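Local coordinates for protein malyl-CoA lyase/beta-methylmalyl-CoA lyase (Methylobacterium extorquens, PDB 5UGR) that belongs to the HpcH/HpaI aldolase/citrate lyase family, folds as a TIM barrel and binds magnesium, at residues Thr72-Ile77 and Met101-Lys106; Gly134-Ile139 and Leu158-Phe163. All blocks are in the same frame, centred on the assembly; numbering follows the deposited sequence.

Interaction 1 of 2, residues Thr72-Ile77 and Met101-Lys106; sequences TMMIRI and MILIPK
Arg-76 and Leu-103 both set CG anti to the backbone N (chi1 -180° and 169°). This lays the two side chains alongside each other, pointing the same way. Arg-76 CB lies 4.0 Å from Leu-103 CD2, and Arg-76 CD touches the same methyl. The arginine chain then bends at chi3, and its NE forms a salt bridge with Asp-42. The nearest atom of the Arg-76 side chain is about 4 Å from a bound magnesium ion. Ile-77 works on two fronts. Ile-77 CG1 packs 3.8 Å from Pro-105 CD, the two side chains crossing at about a right angle. Ile-77 CD1 lies 3.9 Å from Ile-102 CG2. Pro-105 CG also presses against the backbone, 3.2 Å from Ile-77 O, a buried oxygen with no polar partner in the model. At the other end, Thr-72 CG2 meets Met-101 SD at 3.7 Å. Four backbone hydrogen bonds join the parallel strands. The shortest and straightest runs from Leu-103 N to Ile-75 O, 2.8 Å long with 167° at the hydrogen. The Met-101 N to Met-73 O bond is 3.0 Å long. The face with Met-74, Arg-76 and Leu-103 looks into the barrel, toward Phe-40 of strand 38-42 and toward strand 134-139. On the outer face, Ile-75 and Ile-102 lie under helix 85-95, the helix that links the two strands.

Interaction 2 of 2, residues Gly134-Ile139 and Leu158-Phe163; sequences GFEVLI and LEAMSF
Glu-136 reaches along the strand face to Ser-162, passing Ala-160 on the way. Glu-136 CB lies 4.0 Å from Ala-160 O, and Glu-136 CG is 3.9 Å from Ala-160 CB. With CG anti to the backbone N (chi1 179°) and the chain extended beyond it, the carboxylate arrives beside the serine. OE1 stays near the Ala-160 methyl, and Glu-136 OE2 accepts a 2.7 Å hydrogen bond from Ser-162 OG. The hydroxyl sits above the carboxylate plane, 59° out of it. Ser-162 OG is also bonded to Trp-254 NE1, which fixes it from a second side chain. On the other face, Val-137 CG1 touches Leu-158 CD1 at 3.7 Å. Phe-135 O takes the N-H of Glu-159 at 2.9 Å, and further on Val-137 N bonds to Ala-160 O at 3.0 Å. Phe-135 pairs with Leu-158 and Val-137 with Met-161, so strand 158-163 has one residue more over this span, a beta bulge at Glu-159. The carboxylate of Glu-159 is held by salt bridges to Arg-12 and Arg-223. Neighbouring parallel strands with one face toward the barrel interior and the other under outer helices are characteristic of the TIM barrel; here the inward face mixes Glu-136 and Ser-162 with apolar groups.

Overall arrangement
From the N terminus, strand 72-76 comes first. The chain runs through helix 85-95 and returns at strand 101-104, where interaction 1 closes its loop. Helix 110-127 then leads to strand 134-139. Helices 142-146 and 148-151 follow, and interaction 2 closes at strand 158-163. The two loops lie in series and neither nest nor cross. Strands 101-104 and 134-139 are neighbours, joined by probable hydrogen bonds between Ile-104 N and Glu-136 O and between Glu-136 N and Ile-102 O. Together the contacts tie four consecutive strands of the eight-stranded barrel. Asp-45, Glu-140 and Asp-167 are magnesium-site residues; the last two follow strands 134-139 and 158-163.

Interaction 1 of 2, residues Thr72-Ile77 and Met101-Lys106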
ATOM      1  N   THR A  72     -33.710 -15.298  -6.060  1.00 15.84           N
ATOM      2  CA  THR A  72     -32.860 -14.103  -5.988  1.00 15.40           C
ATOM      3  C   THR A  72     -32.812 -13.503  -7.400  1.00 16.84           C
ATOM      4  O   THR A  72     -32.281 -14.137  -8.315  1.00 17.73           O
ATOM      5  CB  THR A  72     -31.466 -14.428  -5.483  1.00 16.42           C
ATOM      6  OG1 THR A  72     -31.534 -15.005  -4.174  1.00 17.66           O
ATOM      7  CG2 THR A  72     -30.574 -13.215  -5.454  1.00 17.83           C
ATOM      8  N   MET A  73     -33.335 -12.285  -7.539  1.00 15.34           N
ATOM      9  CA  MET A  73     -33.474 -11.649  -8.846  1.00 14.14           C
ATOM     10  C   MET A  73     -32.414 -10.574  -9.014  1.00 13.91           C
ATOM     11  O   MET A  73     -32.246  -9.673  -8.171  1.00 14.95           O
ATOM     12  CB  MET A  73     -34.882 -11.056  -9.004  1.00 16.46           C
ATOM     13  CG  MET A  73     -35.973 -12.108  -9.110  1.00 18.45           C
ATOM     14  SD  MET A  73     -35.702 -13.368 -10.395  1.00 18.95           S
ATOM     15  CE  MET A  73     -35.550 -12.325 -11.869  1.00 18.33           C
ATOM     16  N   MET A  74     -31.705 -10.679 -10.145  1.00 14.98           N
ATOM     17  CA  MET A  74     -30.549  -9.842 -10.427  0.50 14.87           C
ATOM     18  C   MET A  74     -30.642  -9.256 -11.835  1.00 15.14           C
ATOM     19  O   MET A  74     -31.329  -9.810 -12.685  1.00 15.84           O
ATOM     20  CB  MET A  74     -29.288 -10.728 -10.265  0.50 13.44           C
ATOM     21  CG  MET A  74     -27.923 -10.031 -10.289  0.50 11.95           C
ATOM     22  SD  MET A  74     -26.666 -11.012  -9.417  0.50 12.60           S
ATOM     23  CE  MET A  74     -26.605 -12.483 -10.451  0.50 12.57           C
ATOM     24  N   ILE A  75     -29.910  -8.175 -12.075  1.00 14.24           N
ATOM     25  CA  ILE A  75     -29.657  -7.719 -13.438  1.00 13.13           C
ATOM     26  C   ILE A  75     -28.145  -7.684 -13.670  1.00 13.42           C
ATOM     27  O   ILE A  75     -27.378  -7.338 -12.748  1.00 14.03           O
ATOM     28  CB  ILE A  75     -30.230  -6.327 -13.714  1.00 13.75           C
ATOM     29  CG1 ILE A  75     -29.773  -5.251 -12.675  1.00 14.45           C
ATOM     30  CG2 ILE A  75     -31.746  -6.376 -13.802  1.00 16.34           C
ATOM     31  CD1 ILE A  75     -30.229  -3.825 -12.862  1.00 15.40           C
ATOM     32  N   ARG A  76     -27.744  -8.069 -14.889  1.00 13.38           N
ATOM     33  CA  ARG A  76     -26.355  -7.863 -15.323  1.00 13.24           C
ATOM     34  C   ARG A  76     -26.365  -6.545 -16.115  1.00 13.32           C
ATOM     35  O   ARG A  76     -26.922  -6.448 -17.213  1.00 14.49           O
ATOM     36  CB  ARG A  76     -25.751  -8.974 -16.108  1.00 13.30           C
ATOM     37  CG  ARG A  76     -24.293  -8.643 -16.507  1.00 14.33           C
ATOM     38  CD  ARG A  76     -23.506  -9.804 -17.065  1.00 14.58           C
ATOM     39  NE  ARG A  76     -24.070 -10.379 -18.301  1.00 13.42           N
ATOM     40  CZ  ARG A  76     -23.567 -11.441 -18.925  1.00 12.93           C
ATOM     41  NH1 ARG A  76     -22.462 -12.018 -18.449  1.00 14.88           N
ATOM     42  NH2 ARG A  76     -24.179 -12.022 -19.963  1.00 16.82           N
ATOM     43  N   ILE A  77     -25.858  -5.497 -15.451  1.00 13.68           N
ATOM     44  CA  ILE A  77     -25.732  -4.188 -16.059  1.00 13.32           C
ATOM     45  C   ILE A  77     -24.646  -4.140 -17.106  1.00 14.29           C
ATOM     46  O   ILE A  77     -23.813  -5.023 -17.181  1.00 13.90           O
ATOM     47  CB  ILE A  77     -25.545  -3.055 -15.026  1.00 13.62           C
ATOM     48  CG1 ILE A  77     -24.242  -3.249 -14.208  1.00 13.17           C
ATOM     49  CG2 ILE A  77     -26.724  -3.030 -14.072  1.00 14.12           C
ATOM     50  CD1 ILE A  77     -23.975  -2.137 -13.246  1.00 13.86           C
ATOM     51  N   MET A 101     -30.472  -7.860  -6.517  1.00 13.71           N
ATOM     52  CA  MET A 101     -29.030  -7.733  -6.669  1.00 13.73           C
ATOM     53  C   MET A 101     -28.668  -7.165  -8.023  1.00 13.39           C
ATOM     54  O   MET A 101     -29.454  -7.232  -8.973  1.00 14.26           O
ATOM     55  CB  MET A 101     -28.350  -9.100  -6.521  1.00 14.13           C
ATOM     56  CG  MET A 101     -28.476  -9.721  -5.099  1.00 16.45           C
ATOM     57  SD  MET A 101     -27.489 -11.224  -4.903  1.00 17.17           S
ATOM     58  CE  MET A 101     -25.850 -10.474  -4.901  1.00 16.81           C
ATOM     59  N   ILE A 102     -27.449  -6.631  -8.083  1.00 13.06           N
ATOM     60  CA  ILE A 102     -26.843  -6.201  -9.352  1.00 13.38           C
ATOM     61  C   ILE A 102     -25.550  -6.998  -9.581  1.00 12.51           C
ATOM     62  O   ILE A 102     -24.748  -7.144  -8.630  1.00 12.69           O
ATOM     63  CB  ILE A 102     -26.533  -4.687  -9.320  1.00 12.43           C
ATOM     64  CG1 ILE A 102     -27.844  -3.883  -9.338  1.00 13.93           C
ATOM     65  CG2 ILE A 102     -25.637  -4.281 -10.482  1.00 13.65           C
ATOM     66  CD1 ILE A 102     -27.702  -2.399  -9.083  1.00 16.59           C
ATOM     67  N   LEU A 103     -25.447  -7.561 -10.772  1.00 12.66           N
ATOM     68  CA  LEU A 103     -24.260  -8.263 -11.261  1.00 11.46           C
ATOM     69  C   LEU A 103     -23.465  -7.244 -12.114  1.00 13.13           C
ATOM     70  O   LEU A 103     -23.930  -6.764 -13.156  1.00 13.19           O
ATOM     71  CB  LEU A 103     -24.628  -9.518 -12.051  1.00 13.15           C
ATOM     72  CG  LEU A 103     -23.532 -10.221 -12.834  1.00 13.64           C
ATOM     73  CD1 LEU A 103     -22.331 -10.531 -11.937  1.00 13.98           C
ATOM     74  CD2 LEU A 103     -24.084 -11.499 -13.442  1.00 14.19           C
ATOM     75  N   ILE A 104     -22.271  -6.901 -11.612  1.00 12.30           N
ATOM     76  CA  ILE A 104     -21.427  -5.889 -12.216  1.00 12.00           C
ATOM     77  C   ILE A 104     -20.408  -6.658 -13.091  1.00 11.65           C
ATOM     78  O   ILE A 104     -19.647  -7.488 -12.575  1.00 12.12           O
ATOM     79  CB  ILE A 104     -20.654  -5.052 -11.199  1.00 12.83           C
ATOM     80  CG1 ILE A 104     -21.579  -4.457 -10.139  1.00 12.92           C
ATOM     81  CG2 ILE A 104     -19.870  -3.949 -11.897  1.00 13.28           C
ATOM     82  CD1 ILE A 104     -20.852  -3.848  -8.945  1.00 13.64           C
ATOM     83  N   PRO A 105     -20.368  -6.402 -14.401  1.00 11.49           N
ATOM     84  CA  PRO A 105     -19.486  -7.124 -15.311  1.00 12.93           C
ATOM     85  C   PRO A 105     -18.066  -6.545 -15.375  1.00 12.72           C
ATOM     86  O   PRO A 105     -17.850  -5.350 -15.068  1.00 12.04           O
ATOM     87  CB  PRO A 105     -20.205  -6.974 -16.670  1.00 14.82           C
ATOM     88  CG  PRO A 105     -20.755  -5.570 -16.572  1.00 13.84           C
ATOM     89  CD  PRO A 105     -21.233  -5.449 -15.149  1.00 12.55           C
ATOM     90  N   LYS A 106     -17.129  -7.436 -15.741  1.00 12.41           N
ATOM     91  CA  LYS A 106     -15.800  -6.984 -16.146  1.00 12.37           C
ATOM     92  C   LYS A 106     -15.072  -6.216 -15.069  1.00 12.10           C
ATOM     93  O   LYS A 106     -14.301  -5.308 -15.323  1.00 12.66           O
ATOM     94  CB  LYS A 106     -15.811  -6.202 -17.457  1.00 12.42           C
ATOM     95  CG  LYS A 106     -16.551  -6.883 -18.573  1.00 12.70           C
ATOM     96  CD  LYS A 106     -16.574  -6.100 -19.854  1.00 13.57           C
ATOM     97  CE  LYS A 106     -16.903  -4.611 -19.721  1.00 15.73           C
ATOM     98  NZ  LYS A 106     -17.108  -3.977 -21.084  1.00 14.07           N
TER

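Interaction 2 of 2, residues Gly134-Ile139 and Leu158-Phe163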
ATOM      1  N   GLY A 134     -27.898  -6.233  -3.034  1.00 13.38           N
ATOM      2  CA  GLY A 134     -26.566  -6.834  -2.926  1.00 13.06           C
ATOM      3  C   GLY A 134     -25.876  -6.820  -4.273  1.00 12.65           C
ATOM      4  O   GLY A 134     -26.523  -6.752  -5.299  1.00 13.74           O
ATOM      5  N   PHE A 135     -24.567  -7.031  -4.245  1.00 11.49           N
ATOM      6  CA  PHE A 135     -23.765  -7.089  -5.450  1.00 11.83           C
ATOM      7  C   PHE A 135     -23.151  -8.484  -5.672  1.00 11.99           C
ATOM      8  O   PHE A 135     -22.654  -9.167  -4.721  1.00 12.66           O
ATOM      9  CB  PHE A 135     -22.623  -6.088  -5.448  1.00 12.56           C
ATOM     10  CG  PHE A 135     -23.008  -4.625  -5.482  1.00 12.81           C
ATOM     11  CD1 PHE A 135     -24.240  -4.175  -5.959  1.00 13.26           C
ATOM     12  CD2 PHE A 135     -22.078  -3.675  -5.158  1.00 13.34           C
ATOM     13  CE1 PHE A 135     -24.512  -2.827  -6.060  1.00 14.21           C
ATOM     14  CE2 PHE A 135     -22.354  -2.317  -5.279  1.00 13.36           C
ATOM     15  CZ  PHE A 135     -23.602  -1.892  -5.724  1.00 14.84           C
ATOM     16  N   GLU A 136     -23.082  -8.857  -6.935  1.00 12.62           N
ATOM     17  CA  GLU A 136     -22.236  -9.952  -7.402  1.00 12.22           C
ATOM     18  C   GLU A 136     -21.291  -9.296  -8.423  1.00 11.43           C
ATOM     19  O   GLU A 136     -21.680  -8.417  -9.178  1.00 12.26           O
ATOM     20  CB  GLU A 136     -23.053 -11.051  -8.091  1.00 13.72           C
ATOM     21  CG  GLU A 136     -22.251 -12.224  -8.639  1.00 13.08           C
ATOM     22  CD  GLU A 136     -23.210 -13.291  -9.259  1.00 14.39           C
ATOM     23  OE1 GLU A 136     -24.168 -13.692  -8.528  1.00 15.22           O
ATOM     24  OE2 GLU A 136     -22.991 -13.653 -10.466  1.00 14.39           O
ATOM     25  N   VAL A 137     -20.026  -9.729  -8.428  1.00 11.42           N
ATOM     26  CA  VAL A 137     -19.059  -9.260  -9.416  1.00 12.86           C
ATOM     27  C   VAL A 137     -18.630 -10.375 -10.315  1.00 12.89           C
ATOM     28  O   VAL A 137     -18.416 -11.497  -9.884  1.00 14.21           O
ATOM     29  CB  VAL A 137     -17.859  -8.577  -8.757  1.00 16.70           C
ATOM     30  CG1 VAL A 137     -18.242  -7.297  -8.053  1.00 16.33           C
ATOM     31  CG2 VAL A 137     -17.104  -9.489  -7.943  1.00 21.60           C
ATOM     32  N   LEU A 138     -18.490 -10.054 -11.582  1.00 12.30           N
ATOM     33  CA  LEU A 138     -17.891 -10.956 -12.556  1.00 12.29           C
ATOM     34  C   LEU A 138     -16.394 -10.712 -12.648  1.00 12.21           C
ATOM     35  O   LEU A 138     -15.954  -9.556 -12.913  1.00 12.83           O
ATOM     36  CB  LEU A 138     -18.536 -10.750 -13.924  1.00 13.91           C
ATOM     37  CG  LEU A 138     -19.513 -11.820 -14.349  1.00 13.14           C
ATOM     38  CD1 LEU A 138     -20.540 -11.294 -15.325  1.00 14.80           C
ATOM     39  CD2 LEU A 138     -18.795 -13.026 -14.887  1.00 14.00           C
ATOM     40  N   ILE A 139     -15.627 -11.774 -12.390  1.00 11.65           N
ATOM     41  CA  ILE A 139     -14.173 -11.793 -12.618  1.00 12.87           C
ATOM     42  C   ILE A 139     -14.027 -12.525 -13.946  1.00 11.59           C
ATOM     43  O   ILE A 139     -14.160 -13.774 -14.031  1.00 13.19           O
ATOM     44  CB  ILE A 139     -13.447 -12.465 -11.448  1.00 12.86           C
ATOM     45  CG1 ILE A 139     -13.771 -11.792 -10.120  1.00 12.74           C
ATOM     46  CG2 ILE A 139     -11.940 -12.484 -11.728  1.00 14.87           C
ATOM     47  CD1 ILE A 139     -13.350 -10.382  -9.990  1.00 14.62           C
ATOM     48  N   LEU A 158     -21.195  -6.457  -1.283  1.00 11.99           N
ATOM     49  CA  LEU A 158     -20.690  -7.551  -2.074  1.00 11.88           C
ATOM     50  C   LEU A 158     -20.964  -8.885  -1.398  1.00 12.41           C
ATOM     51  O   LEU A 158     -20.664  -9.080  -0.212  1.00 14.62           O
ATOM     52  CB  LEU A 158     -19.180  -7.372  -2.332  1.00 13.11           C
ATOM     53  CG  LEU A 158     -18.538  -8.338  -3.323  1.00 13.42           C
ATOM     54  CD1 LEU A 158     -19.219  -8.274  -4.673  1.00 14.38           C
ATOM     55  CD2 LEU A 158     -17.048  -7.976  -3.479  1.00 14.84           C
ATOM     56  N   GLU A 159     -21.553  -9.793  -2.165  1.00 11.68           N
ATOM     57  CA  GLU A 159     -21.930 -11.124  -1.722  1.00 12.68           C
ATOM     58  C   GLU A 159     -21.293 -12.299  -2.435  1.00 11.56           C
ATOM     59  O   GLU A 159     -21.233 -13.393  -1.847  1.00 13.82           O
ATOM     60  CB  GLU A 159     -23.447 -11.355  -1.835  1.00 13.61           C
ATOM     61  CG  GLU A 159     -24.296 -10.327  -1.133  1.00 13.77           C
ATOM     62  CD  GLU A 159     -25.798 -10.640  -1.232  1.00 14.30           C
ATOM     63  OE1 GLU A 159     -26.589  -9.671  -1.050  1.00 16.48           O
ATOM     64  OE2 GLU A 159     -26.144 -11.826  -1.496  1.00 15.30           O
ATOM     65  N   ALA A 160     -20.812 -12.116  -3.661  1.00 11.98           N
ATOM     66  CA  ALA A 160     -20.497 -13.268  -4.528  1.00 12.12           C
ATOM     67  C   ALA A 160     -19.622 -12.805  -5.679  1.00 13.41           C
ATOM     68  O   ALA A 160     -19.693 -11.638  -6.087  1.00 12.91           O
ATOM     69  CB  ALA A 160     -21.787 -13.854  -5.078  1.00 12.82           C
ATOM     70  N   MET A 161     -18.830 -13.742  -6.205  1.00 12.54           N
ATOM     71  CA  MET A 161     -18.055 -13.515  -7.427  0.50 12.22           C
ATOM     72  C   MET A 161     -18.330 -14.680  -8.369  1.00 13.07           C
ATOM     73  O   MET A 161     -18.330 -15.844  -7.919  1.00 13.52           O
ATOM     74  CB  MET A 161     -16.536 -13.433  -7.159  0.50 12.46           C
ATOM     75  CG  MET A 161     -16.110 -12.624  -5.950  0.50 15.10           C
ATOM     76  SD  MET A 161     -14.303 -12.487  -5.721  0.50 18.22           S
ATOM     77  CE  MET A 161     -14.284 -10.727  -5.924  0.50 14.71           C
ATOM     78  N   SER A 162     -18.548 -14.339  -9.656  1.00 12.23           N
ATOM     79  CA  SER A 162     -18.664 -15.353 -10.683  1.00 12.54           C
ATOM     80  C   SER A 162     -17.417 -15.348 -11.566  1.00 11.26           C
ATOM     81  O   SER A 162     -16.964 -14.273 -11.951  1.00 12.72           O
ATOM     82  CB  SER A 162     -19.869 -15.109 -11.584  1.00 13.44           C
ATOM     83  OG  SER A 162     -21.114 -15.463 -10.964  1.00 13.21           O
ATOM     84  N   PHE A 163     -16.916 -16.570 -11.887  1.00 12.46           N
ATOM     85  CA  PHE A 163     -15.804 -16.746 -12.811  1.00 12.77           C
ATOM     86  C   PHE A 163     -16.338 -16.805 -14.217  1.00 12.18           C
ATOM     87  O   PHE A 163     -16.897 -17.816 -14.649  1.00 13.18           O
ATOM     88  CB  PHE A 163     -15.000 -17.951 -12.434  1.00 13.66           C
ATOM     89  CG  PHE A 163     -13.939 -18.288 -13.408  1.00 11.88           C
ATOM     90  CD1 PHE A 163     -13.041 -17.320 -13.805  1.00 14.48           C
ATOM     91  CD2 PHE A 163     -13.898 -19.557 -14.021  1.00 12.94           C
ATOM     92  CE1 PHE A 163     -12.072 -17.628 -14.768  1.00 13.60           C
ATOM     93  CE2 PHE A 163     -12.907 -19.863 -14.955  1.00 14.95           C
ATOM     94  CZ  PHE A 163     -12.034 -18.899 -15.341  1.00 13.48           C
TER